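Local coordinates for Two-component system response regulator/GGDEF domain protein (Aeromonas salmonicida, PDB 3LUF) that probably makes cyclic di-GMP from two GTP molecules as a whole protein, of which this chain holds the two magnesium-binding receiver domains, at residues R137-T140 / M141-R145; L235-R238 / V239-L243. All blocks are in the same frame, centred on the assembly; numbering follows the deposited sequence.

Contact 1 of 2, residues R137-T140 / M141-R145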
loop_
_atom_site.group_PDB
_atom_site.type_symbol
_atom_site.label_atom_id
_atom_site.label_comp_id
_atom_site.label_asym_id
_atom_site.label_seq_id
_atom_site.Cartn_x
_atom_site.Cartn_y
_atom_site.Cartn_z
ATOM N N ARG B 137 -9.851 -11.344 15.495
ATOM C CA ARG B 137 -8.437 -11.401 15.891
ATOM C C ARG B 137 -7.792 -12.715 15.439
ATOM O O ARG B 137 -6.706 -12.710 14.845
ATOM C CB ARG B 137 -8.236 -11.195 17.410
ATOM C CG ARG B 137 -6.768 -11.225 17.870
ATOM C CD ARG B 137 -6.638 -10.805 19.331
ATOM N NE ARG B 137 -7.121 -11.841 20.243
ATOM C CZ ARG B 137 -8.282 -11.825 20.908
ATOM N NH1 ARG B 137 -9.145 -10.814 20.826
ATOM N NH2 ARG B 137 -8.583 -12.873 21.679
ATOM N N HIS B 138 -8.465 -13.837 15.712
ATOM C CA HIS B 138 -7.933 -15.153 15.310
ATOM C C HIS B 138 -7.925 -15.379 13.797
ATOM O O HIS B 138 -7.037 -16.054 13.279
ATOM C CB HIS B 138 -8.655 -16.288 16.059
ATOM C CG HIS B 138 -8.240 -16.405 17.494
ATOM N ND1 HIS B 138 -8.610 -17.462 18.300
ATOM C CD2 HIS B 138 -7.482 -15.588 18.269
ATOM C CE1 HIS B 138 -8.091 -17.293 19.503
ATOM N NE2 HIS B 138 -7.400 -16.166 19.509
ATOM N N ARG B 139 -8.894 -14.800 13.100
ATOM C CA ARG B 139 -8.935 -14.919 11.655
ATOM C C ARG B 139 -7.731 -14.198 11.050
ATOM O O ARG B 139 -7.062 -14.725 10.163
ATOM C CB ARG B 139 -10.235 -14.337 11.091
ATOM C CG ARG B 139 -10.265 -14.332 9.574
ATOM C CD ARG B 139 -11.619 -13.963 9.001
ATOM N NE ARG B 139 -11.954 -12.560 9.234
ATOM C CZ ARG B 139 -12.945 -12.142 10.026
ATOM N NH1 ARG B 139 -13.716 -13.016 10.678
ATOM N NH2 ARG B 139 -13.175 -10.842 10.162
ATOM N N THR B 140 -7.447 -12.997 11.558
ATOM C CA THR B 140 -6.364 -12.200 11.010
ATOM C C THR B 140 -5.036 -12.875 11.322
ATOM O O THR B 140 -4.149 -12.926 10.464
ATOM C CB THR B 140 -6.399 -10.768 11.592
ATOM O OG1 THR B 140 -7.632 -10.161 11.219
ATOM C CG2 THR B 140 -5.288 -9.927 11.041
HETATM N N MSE B 141 -4.904 -13.366 12.554
HETATM C CA MSE B 141 -3.731 -14.128 12.988
HETATM C C MSE B 141 -3.504 -15.349 12.118
HETATM O O MSE B 141 -2.391 -15.592 11.681
HETATM C CB MSE B 141 -3.831 -14.531 14.455
HETATM C CG MSE B 141 -3.550 -13.366 15.386
HETATM SE SE MSE B 141 -3.895 -14.073 17.153
HETATM C CE MSE B 141 -2.429 -15.343 17.124
ATOM N N ALA B 142 -4.576 -16.082 11.821
ATOM C CA ALA B 142 -4.436 -17.271 10.971
ATOM C C ALA B 142 -3.959 -16.907 9.560
ATOM O O ALA B 142 -3.092 -17.602 8.996
ATOM C CB ALA B 142 -5.748 -18.067 10.919
ATOM N N GLN B 143 -4.496 -15.811 9.019
ATOM C CA GLN B 143 -4.121 -15.324 7.688
ATOM C C GLN B 143 -2.630 -14.943 7.705
ATOM O O GLN B 143 -1.895 -15.285 6.812
ATOM C CB GLN B 143 -5.005 -14.142 7.271
ATOM C CG GLN B 143 -6.449 -14.532 6.847
ATOM C CD GLN B 143 -7.448 -13.356 6.760
ATOM O OE1 GLN B 143 -7.262 -12.291 7.359
ATOM N NE2 GLN B 143 -8.548 -13.581 6.051
ATOM N N LEU B 144 -2.182 -14.230 8.740
ATOM C CA LEU B 144 -0.771 -13.853 8.810
ATOM C C LEU B 144 0.171 -15.037 9.029
ATOM O O LEU B 144 1.303 -15.041 8.541
ATOM C CB LEU B 144 -0.557 -12.780 9.896
ATOM C CG LEU B 144 -1.344 -11.482 9.701
ATOM C CD1 LEU B 144 -1.289 -10.627 10.951
ATOM C CD2 LEU B 144 -0.811 -10.660 8.535
ATOM N N ARG B 145 -0.295 -16.052 9.758
ATOM C CA ARG B 145 0.504 -17.263 9.975
ATOM C C ARG B 145 0.677 -18.050 8.656
ATOM O O ARG B 145 1.695 -18.723 8.478
ATOM C CB ARG B 145 -0.065 -18.135 11.090
ATOM C CG ARG B 145 0.179 -17.525 12.449
ATOM C CD ARG B 145 -0.270 -18.369 13.624
ATOM N NE ARG B 145 0.308 -17.757 14.823
ATOM C CZ ARG B 145 -0.173 -17.885 16.050
ATOM N NH1 ARG B 145 -1.268 -18.620 16.275
ATOM N NH2 ARG B 145 0.439 -17.269 17.050
#
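Arg137 and Met141 lie one helical turn apart and run side by side, joined by the first of four successive i to i+4 backbone bonds. The amide N of Met141 meets the carbonyl O of Arg137 at 3.0 Å, and the same bond recurs from Ala142 N to His138 O, Gln143 N to Arg139 O and Leu144 N to Thr140 O. Each of the four carbonyls thus has its amide partner, as expected of a regular alpha-helix. The polar side chains find partners of other kinds. The side chain of Arg137, its CG anti to the backbone N (chi1 -179°), bends at chi3, and its guanidinium forms a salt bridge through NE with Glu153 and a hydrogen bond through NH1 with the carbonyl of Asp131. His138 NE2 makes a weak hydrogen bond to the same Glu153 carboxylate. Thr140 OG1 returns to the carbonyl of Ser136, one turn back. Gln143 is the exception: its OE1 is buried without a polar partner, and its amide lies alongside Arg139, NE2 4.0 Å from Arg139 CG. The selenium of the selenomethionine at Met141 sits 4.1 Å from both Arg137 CG and His138 CD2, approaching the imidazole obliquely. Thr140 CG2 and Leu144 CD1 continue the apolar side at 4.1 Å. Helix 134-145 is the crossover of the beta-alpha-beta unit between strands 126-130 and 150-154 of the second receiver domain; Thr140, Met141 and Leu144 pack on Val129, Met141 and Leu144 also on Val151, while Gln143 and Leu144 touch helix 232-248.

Contact 2 of 2, residues L235-R238 / V239-L243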
loop_
_atom_site.group_PDB
_atom_site.type_symbol
_atom_site.label_atom_id
_atom_site.label_comp_id
_atom_site.label_asym_id
_atom_site.label_seq_id
_atom_site.Cartn_x
_atom_site.Cartn_y
_atom_site.Cartn_z
ATOM N N LEU B 235 -5.197 -8.345 2.666
ATOM C CA LEU B 235 -4.388 -8.280 3.885
ATOM C C LEU B 235 -2.946 -8.627 3.557
ATOM O O LEU B 235 -2.036 -7.898 3.947
ATOM C CB LEU B 235 -4.927 -9.222 4.996
ATOM C CG LEU B 235 -3.999 -9.337 6.219
ATOM C CD1 LEU B 235 -3.907 -8.034 6.995
ATOM C CD2 LEU B 235 -4.458 -10.471 7.105
ATOM N N GLN B 236 -2.742 -9.748 2.863
ATOM C CA GLN B 236 -1.407 -10.143 2.425
ATOM C C GLN B 236 -0.688 -9.062 1.647
ATOM O O GLN B 236 0.464 -8.797 1.927
ATOM C CB GLN B 236 -1.439 -11.431 1.601
ATOM C CG GLN B 236 -0.082 -11.800 0.986
ATOM C CD GLN B 236 -0.071 -13.233 0.424
ATOM O OE1 GLN B 236 0.726 -14.078 0.850
ATOM N NE2 GLN B 236 -0.996 -13.516 -0.480
ATOM N N CYS B 237 -1.370 -8.445 0.668
ATOM C CA CYS B 237 -0.771 -7.393 -0.159
ATOM C C CYS B 237 -0.324 -6.221 0.717
ATOM O O CYS B 237 0.791 -5.729 0.573
ATOM C CB CYS B 237 -1.800 -6.896 -1.184
ATOM S SG CYS B 237 -1.280 -5.552 -2.190
ATOM N N ARG B 238 -1.196 -5.785 1.621
ATOM C CA ARG B 238 -0.838 -4.623 2.464
ATOM C C ARG B 238 0.355 -4.914 3.389
ATOM O O ARG B 238 1.251 -4.058 3.583
ATOM C CB ARG B 238 -2.029 -4.228 3.336
ATOM C CG ARG B 238 -3.186 -3.681 2.546
ATOM C CD ARG B 238 -3.110 -2.142 2.392
ATOM N NE ARG B 238 -1.884 -1.648 1.773
ATOM C CZ ARG B 238 -1.612 -1.690 0.467
ATOM N NH1 ARG B 238 -2.471 -2.262 -0.376
ATOM N NH2 ARG B 238 -0.462 -1.197 0.011
ATOM N N VAL B 239 0.312 -6.102 3.988
ATOM C CA VAL B 239 1.358 -6.516 4.899
ATOM C C VAL B 239 2.654 -6.606 4.129
ATOM O O VAL B 239 3.647 -6.007 4.541
ATOM C CB VAL B 239 1.011 -7.799 5.648
ATOM C CG1 VAL B 239 2.291 -8.395 6.316
ATOM C CG2 VAL B 239 -0.057 -7.516 6.680
ATOM N N SER B 240 2.642 -7.262 2.959
ATOM C CA SER B 240 3.884 -7.368 2.189
ATOM C C SER B 240 4.449 -6.003 1.818
ATOM O O SER B 240 5.652 -5.756 1.969
ATOM C CB SER B 240 3.684 -8.215 0.924
ATOM O OG SER B 240 3.323 -9.496 1.358
ATOM N N HIS B 241 3.579 -5.082 1.370
ATOM C CA HIS B 241 4.036 -3.740 0.993
ATOM C C HIS B 241 4.693 -2.999 2.165
ATOM O O HIS B 241 5.717 -2.323 1.970
ATOM C CB HIS B 241 2.903 -2.876 0.426
ATOM C CG HIS B 241 2.610 -3.101 -1.027
ATOM N ND1 HIS B 241 3.475 -2.712 -2.023
ATOM C CD2 HIS B 241 1.523 -3.617 -1.651
ATOM C CE1 HIS B 241 2.942 -3.000 -3.205
ATOM N NE2 HIS B 241 1.765 -3.567 -3.002
ATOM N N ASN B 242 4.101 -3.111 3.341
ATOM C CA ASN B 242 4.649 -2.435 4.533
ATOM C C ASN B 242 5.968 -3.037 4.998
ATOM O O ASN B 242 6.913 -2.304 5.391
ATOM C CB ASN B 242 3.622 -2.379 5.667
ATOM C CG ASN B 242 2.590 -1.316 5.411
ATOM O OD1 ASN B 242 1.549 -1.564 4.791
ATOM N ND2 ASN B 242 2.941 -0.088 5.745
ATOM N N LEU B 243 6.043 -4.351 4.930
ATOM C CA LEU B 243 7.321 -5.044 5.246
ATOM C C LEU B 243 8.420 -4.683 4.249
ATOM O O LEU B 243 9.572 -4.422 4.619
ATOM C CB LEU B 243 7.140 -6.564 5.393
ATOM C CG LEU B 243 6.193 -7.044 6.487
ATOM C CD1 LEU B 243 6.048 -8.553 6.433
ATOM C CD2 LEU B 243 6.625 -6.588 7.890
#
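A trans chi1 of 176° at Cys237 carries SG to the edge of the ring of His241, whose own CG lies beside the backbone N (chi1 -83°). SG meets the imidazole in plane, 3.4 Å from His241 CD2. Arg238 reaches the same ring by a different route: its chain folds back at chi2 and chi3, bringing NH2 within 3.5 Å of His241 CD2. The guanidinium and imidazole planes are only 6° apart, but NH2 comes to the ring obliquely. On another side of the helix, Leu235 CD1 and Val239 CG2 lie side by side, 3.9 Å apart. Four successive i to i+4 backbone bonds run from Val239 N to Leu235 O through to Asn242 N to Arg238 O. The carbonyl O of Gln236 accepts the amide of Ser240 at 2.9 Å and has Ser240 OG at 3.0 Å, although the hydroxyl proton may go to another acceptor. Gln236 NE2 itself bonds Asp99 of the first receiver domain. Arg238 bridges Asp224 of its own chain through NE and Asp224 of the second subunit through NH1, so the paired carboxylates would balance the two guanidinium charges that meet across the dimer interface. His241 NE2 is satisfied by the carbonyl of Asn223 of the second subunit, and its ring meets His241 of that subunit at about 85°, which makes this stretch of helix part of the subunit interface.

Contact 1 and contact 2 show how two helices of one receiver domain pack against each other along a mainly apolar seam. Their centres are 14 Å apart, yet Leu144 CD2 lies 3.7 Å from Val239 CG2 and 3.9 Å from Leu235 CD2, while Gln143 OE1 rests 3.4 Å from Leu235 CD2. Away from this seam their surroundings differ. The side chain of Arg137 in contact 1 is about 8 Å from that of Asp176, the predicted phosphorylation site, and that of Leu235 in contact 2 about 11 Å. Arg137 is also about 8 Å from the magnesium ion held by Asp132, Asp176 and Tyr178. Contact 2 meets the second subunit through Cys237, Arg238 and His241.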